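Local atomic coordinates of carboxypeptidase A (Helicoverpa armigera, PDB entry 1JQG), a protein that probably acts as a zinc-dependent metallocarboxypeptidase of the M14 family, removing residues from the C-terminal end of peptides, and is made as a proenzyme. Residues A[132-135]-A[136-140]; A[42-46]-A[47-51]. All coordinates share one frame; numbering follows the deposited sequence.

Contact 1. Residues A[132-135]-A[136-140]; sequences QELA and KEFPN
Glu133 and Lys136 lie side by side on the last turns of helix 124-137 and point the same way, joined at their ends by a salt bridge. Lys136 NZ sits 2.8 Å from Glu133 OE2, meeting it on the syn side but 27° out of the carboxylate plane. The two chains reach each other by different shapes: Lys136 is extended beyond CG, its CG passing 3.4 Å from Gln132 O, whereas Glu133 folds over at chi2 (-59°), which swings the carboxylate back to the ammonium group. Arg113 makes a long, weak ion pair with the same OE2. With an alanine here instead of Glu133, the Lys136 ammonium is likely to lose its carboxylate mate, and its long chain the anchor that limits its swing.

On another side of the helix, Leu134 and Phe138 meet loosely, CD1 of Leu134 standing 4.3 Å from CE1 of Phe138. Both also rest on helix 187-200, Leu134 against Ile195 and Phe138 against Val199, so this apolar pair packs the C-terminal end of helix 124-137 against helix 187-200 of the same domain. Glu137 stretches outward to a salt bridge with Arg115, and its CG lies over one face of the Phe138 ring, near the rim.

Helical hydrogen bonding runs out here: Glu137 N donates to Glu133 O at 3.2 Å and Phe138 N to Leu134 O at 2.9 Å, after which Phe138 leaves helical geometry. Acidic and basic side chains on the outer surface, with apolar ones turned inward, imply an amphipathic helix end whose charges pair close to solvent.

Contact 2. Residues A[42-46]-A[47-51]; sequences DFEND and LMLDV
Glu44 leaves the last turn of helix 34-46 and runs across Leu49 and Val51, crossing each at about a right angle. Its CB already touches Val51, with CG2 of that valine 3.9 Å away. The next atom, CG, is placed opposite the carbonyl carbon (chi1 -67°) and lies 4.2 Å from Leu49 CD1. From there the chain continues extended, and CD and OE1 pass the same valine methyl, OE1 standing 3.8 Å from Val51 CG2. OE1 and CD thus lie against a single methyl group, and the glutamate, buried in the fold, also touches Val63 of strand 61-65.

The backbone of the same residue takes part in closing the helix. Leu49 N donates to Glu44 O at 2.9 Å with an N-H...O angle of 177°, and Met48, with positive phi, turns the chain in a Schellman motif. Its N bonds to Asn45 O at 3.0 Å, approaching from well above the carbonyl plane. This reversal leads from helix 34-46 into strand 50-53, an outermost strand of the four-stranded antiparallel sheet of the activation peptide.

Phe43, on the last turn, and Leu47, just past the helix end, lie side by side and point the same way, CZ of Phe43 lying 3.8 Å from Leu47 CD2. The ring is swung there by its first torsion, which sets CG opposite the backbone N (chi1 177°), and it also stacks with Phe76 of helix 70-80. Leu47 N meanwhile donates to Phe43 O at 3.0 Å, while Leu49 packs on Phe73 of that second helix.

How the contacts relate
Followed from the N terminus, the chain first reaches contact 2, where helix 34-46 ends and turns into strand 50-53 within the activation peptide. Further strands and helices intervene before contact 1, at the end of helix 124-137, from which the chain goes on to strand 142-149, an outermost strand of the mixed eight-stranded sheet. The two contacts are in series, neither nested nor crossing, and each closes only a local turn. The centres of contact 1 and contact 2 lie about 46 Å apart. Contact 2 joins helix and sheet of the propeptide, the side chain of Val51 lying about 11 Å from the zinc ion, whereas contact 1 belongs to the outer surface of the carboxypeptidase domain.

Contact 1. Residues A[132-135]-A[136-140]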
loop_
_atom_site.group_PDB
_atom_site.type_symbol
_atom_site.label_atom_id
_atom_site.label_comp_id
_atom_site.label_asym_id
_atom_site.label_seq_id
_atom_site.Cartn_x
_atom_site.Cartn_y
_atom_site.Cartn_z
ATOM N N GLN A 132 -1.540 -10.924 -19.029
ATOM C CA GLN A 132 -1.475 -11.200 -20.467
ATOM C C GLN A 132 -2.443 -12.257 -20.935
ATOM O O GLN A 132 -2.937 -12.233 -22.065
ATOM C CB GLN A 132 -0.048 -11.598 -20.857
ATOM C CG GLN A 132 0.947 -10.466 -20.697
ATOM C CD GLN A 132 2.376 -10.918 -20.862
ATOM O OE1 GLN A 132 3.185 -10.899 -19.921
ATOM N NE2 GLN A 132 2.702 -11.357 -22.051
ATOM N N GLU A 133 -2.802 -13.190 -20.085
ATOM C CA GLU A 133 -3.699 -14.283 -20.383
ATOM C C GLU A 133 -5.131 -13.791 -20.396
ATOM O O GLU A 133 -6.011 -14.171 -21.206
ATOM C CB GLU A 133 -3.554 -15.435 -19.391
ATOM C CG GLU A 133 -2.180 -16.116 -19.429
ATOM C CD GLU A 133 -1.872 -16.696 -20.810
ATOM O OE1 GLU A 133 -2.663 -17.595 -21.176
ATOM O OE2 GLU A 133 -0.896 -16.258 -21.452
ATOM N N LEU A 134 -5.385 -12.815 -19.553
ATOM C CA LEU A 134 -6.694 -12.184 -19.448
ATOM C C LEU A 134 -7.021 -11.428 -20.718
ATOM O O LEU A 134 -8.146 -11.514 -21.251
ATOM C CB LEU A 134 -6.642 -11.254 -18.217
ATOM C CG LEU A 134 -7.704 -11.451 -17.147
ATOM C CD1 LEU A 134 -7.850 -12.894 -16.686
ATOM C CD2 LEU A 134 -7.378 -10.567 -15.940
ATOM N N ALA A 135 -6.001 -10.743 -21.283
ATOM C CA ALA A 135 -6.229 -10.011 -22.530
ATOM C C ALA A 135 -6.470 -10.890 -23.754
ATOM O O ALA A 135 -7.027 -10.396 -24.743
ATOM C CB ALA A 135 -5.088 -9.046 -22.845
ATOM N N LYS A 136 -6.050 -12.146 -23.692
ATOM C CA LYS A 136 -6.369 -13.140 -24.718
ATOM C C LYS A 136 -7.782 -13.718 -24.651
ATOM O O LYS A 136 -8.401 -13.959 -25.662
ATOM C CB LYS A 136 -5.415 -14.334 -24.552
ATOM C CG LYS A 136 -3.963 -13.979 -24.837
ATOM C CD LYS A 136 -3.081 -15.224 -24.764
ATOM C CE LYS A 136 -1.601 -14.832 -24.553
ATOM N NZ LYS A 136 -0.786 -16.049 -24.247
ATOM N N GLU A 137 -8.292 -13.942 -23.440
ATOM C CA GLU A 137 -9.611 -14.544 -23.249
ATOM C C GLU A 137 -10.738 -13.529 -23.254
ATOM O O GLU A 137 -11.879 -13.837 -23.619
ATOM C CB GLU A 137 -9.667 -15.315 -21.922
ATOM C CG GLU A 137 -10.825 -16.281 -21.770
ATOM C CD GLU A 137 -10.782 -17.088 -20.483
ATOM O OE1 GLU A 137 -9.670 -17.110 -19.905
ATOM O OE2 GLU A 137 -11.778 -17.691 -20.020
ATOM N N PHE A 138 -10.456 -12.287 -22.825
ATOM C CA PHE A 138 -11.451 -11.225 -22.772
ATOM C C PHE A 138 -11.011 -9.946 -23.483
ATOM O O PHE A 138 -10.842 -8.860 -22.865
ATOM C CB PHE A 138 -11.738 -10.924 -21.273
ATOM C CG PHE A 138 -12.107 -12.152 -20.484
ATOM C CD1 PHE A 138 -11.156 -12.706 -19.636
ATOM C CD2 PHE A 138 -13.329 -12.796 -20.606
ATOM C CE1 PHE A 138 -11.427 -13.858 -18.892
ATOM C CE2 PHE A 138 -13.596 -13.937 -19.856
ATOM C CZ PHE A 138 -12.658 -14.502 -19.004
ATOM N N PRO A 139 -10.794 -10.000 -24.794
ATOM C CA PRO A 139 -10.266 -8.893 -25.571
ATOM C C PRO A 139 -11.200 -7.715 -25.733
ATOM O O PRO A 139 -10.749 -6.608 -25.984
ATOM C CB PRO A 139 -9.920 -9.551 -26.919
ATOM C CG PRO A 139 -10.902 -10.655 -27.046
ATOM C CD PRO A 139 -10.943 -11.212 -25.650
ATOM N N ASN A 140 -12.508 -7.942 -25.615
ATOM C CA ASN A 140 -13.463 -6.837 -25.721
ATOM C C ASN A 140 -13.553 -5.928 -24.511
ATOM O O ASN A 140 -14.130 -4.833 -24.605
ATOM C CB ASN A 140 -14.854 -7.402 -26.068
ATOM C CG ASN A 140 -14.956 -7.736 -27.544
ATOM O OD1 ASN A 140 -14.416 -8.712 -28.088
ATOM N ND2 ASN A 140 -15.723 -6.881 -28.212
#

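Contact 2. Residues A[42-46]-A[47-51]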
loop_
_atom_site.group_PDB
_atom_site.type_symbol
_atom_site.label_atom_id
_atom_site.label_comp_id
_atom_site.label_asym_id
_atom_site.label_seq_id
_atom_site.Cartn_x
_atom_site.Cartn_y
_atom_site.Cartn_z
ATOM N N ASP A 42 11.709 11.701 15.900
ATOM C CA ASP A 42 13.032 12.147 15.499
ATOM C C ASP A 42 14.089 11.108 15.875
ATOM O O ASP A 42 15.018 10.845 15.110
ATOM C CB ASP A 42 13.360 13.490 16.162
ATOM C CG ASP A 42 12.455 14.617 15.720
ATOM O OD1 ASP A 42 11.873 14.513 14.617
ATOM O OD2 ASP A 42 12.328 15.611 16.455
ATOM N N PHE A 43 13.936 10.509 17.064
ATOM C CA PHE A 43 14.902 9.529 17.543
ATOM C C PHE A 43 14.953 8.308 16.618
ATOM O O PHE A 43 16.003 7.869 16.184
ATOM C CB PHE A 43 14.557 9.073 18.950
ATOM C CG PHE A 43 15.465 8.004 19.496
ATOM C CD1 PHE A 43 16.799 8.265 19.741
ATOM C CD2 PHE A 43 14.973 6.749 19.795
ATOM C CE1 PHE A 43 17.655 7.299 20.245
ATOM C CE2 PHE A 43 15.809 5.769 20.312
ATOM C CZ PHE A 43 17.146 6.046 20.530
ATOM N N GLU A 44 13.783 7.797 16.270
ATOM C CA GLU A 44 13.642 6.682 15.355
ATOM C C GLU A 44 14.318 7.006 14.021
ATOM O O GLU A 44 14.903 6.111 13.414
ATOM C CB GLU A 44 12.135 6.337 15.180
ATOM C CG GLU A 44 11.492 5.790 16.457
ATOM C CD GLU A 44 9.982 5.682 16.350
ATOM O OE1 GLU A 44 9.318 6.550 15.749
ATOM O OE2 GLU A 44 9.391 4.705 16.865
ATOM N N ASN A 45 14.195 8.256 13.569
ATOM C CA ASN A 45 14.736 8.683 12.298
ATOM C C ASN A 45 16.254 8.773 12.284
ATOM O O ASN A 45 16.903 8.228 11.384
ATOM C CB ASN A 45 14.128 10.020 11.877
ATOM C CG ASN A 45 12.742 9.869 11.291
ATOM O OD1 ASN A 45 11.799 9.377 11.920
ATOM N ND2 ASN A 45 12.540 10.274 10.042
ATOM N N ASP A 46 16.822 9.341 13.336
ATOM C CA ASP A 46 18.273 9.498 13.454
ATOM C C ASP A 46 18.958 8.154 13.675
ATOM O O ASP A 46 20.126 7.928 13.356
ATOM C CB ASP A 46 18.629 10.419 14.627
ATOM C CG ASP A 46 18.034 11.808 14.476
ATOM O OD1 ASP A 46 17.544 12.333 15.491
ATOM O OD2 ASP A 46 18.055 12.363 13.354
ATOM N N LEU A 47 18.223 7.189 14.237
ATOM C CA LEU A 47 18.732 5.846 14.449
ATOM C C LEU A 47 18.413 4.980 13.241
ATOM O O LEU A 47 18.834 3.853 13.140
ATOM C CB LEU A 47 18.161 5.210 15.703
ATOM C CG LEU A 47 19.078 4.253 16.479
ATOM C CD1 LEU A 47 20.400 4.943 16.801
ATOM C CD2 LEU A 47 18.501 3.748 17.811
ATOM N N MET A 48 17.697 5.531 12.293
ATOM C CA MET A 48 17.231 4.865 11.079
ATOM C C MET A 48 16.528 3.535 11.317
ATOM O O MET A 48 16.909 2.487 10.788
ATOM C CB MET A 48 18.367 4.719 10.062
ATOM C CG MET A 48 18.979 6.039 9.598
ATOM S SD MET A 48 20.494 5.901 8.656
ATOM C CE MET A 48 21.711 5.373 9.816
ATOM N N LEU A 49 15.530 3.545 12.185
ATOM C CA LEU A 49 14.757 2.355 12.516
ATOM C C LEU A 49 13.589 2.146 11.551
ATOM O O LEU A 49 13.122 3.078 10.915
ATOM C CB LEU A 49 14.205 2.421 13.958
ATOM C CG LEU A 49 15.276 2.702 15.033
ATOM C CD1 LEU A 49 14.630 3.054 16.369
ATOM C CD2 LEU A 49 16.194 1.479 15.121
ATOM N N ASP A 50 13.111 0.919 11.485
ATOM C CA ASP A 50 11.953 0.573 10.669
ATOM C C ASP A 50 10.669 0.807 11.478
ATOM O O ASP A 50 10.268 -0.035 12.294
ATOM C CB ASP A 50 12.069 -0.891 10.225
ATOM C CG ASP A 50 10.999 -1.302 9.240
ATOM O OD1 ASP A 50 10.245 -0.415 8.794
ATOM O OD2 ASP A 50 10.872 -2.496 8.905
ATOM N N VAL A 51 10.040 1.943 11.254
ATOM C CA VAL A 51 8.779 2.302 11.883
ATOM C C VAL A 51 7.576 1.732 11.154
ATOM O O VAL A 51 7.205 2.194 10.056
ATOM C CB VAL A 51 8.628 3.839 11.940
ATOM C CG1 VAL A 51 7.322 4.223 12.631
ATOM C CG2 VAL A 51 9.833 4.428 12.655
#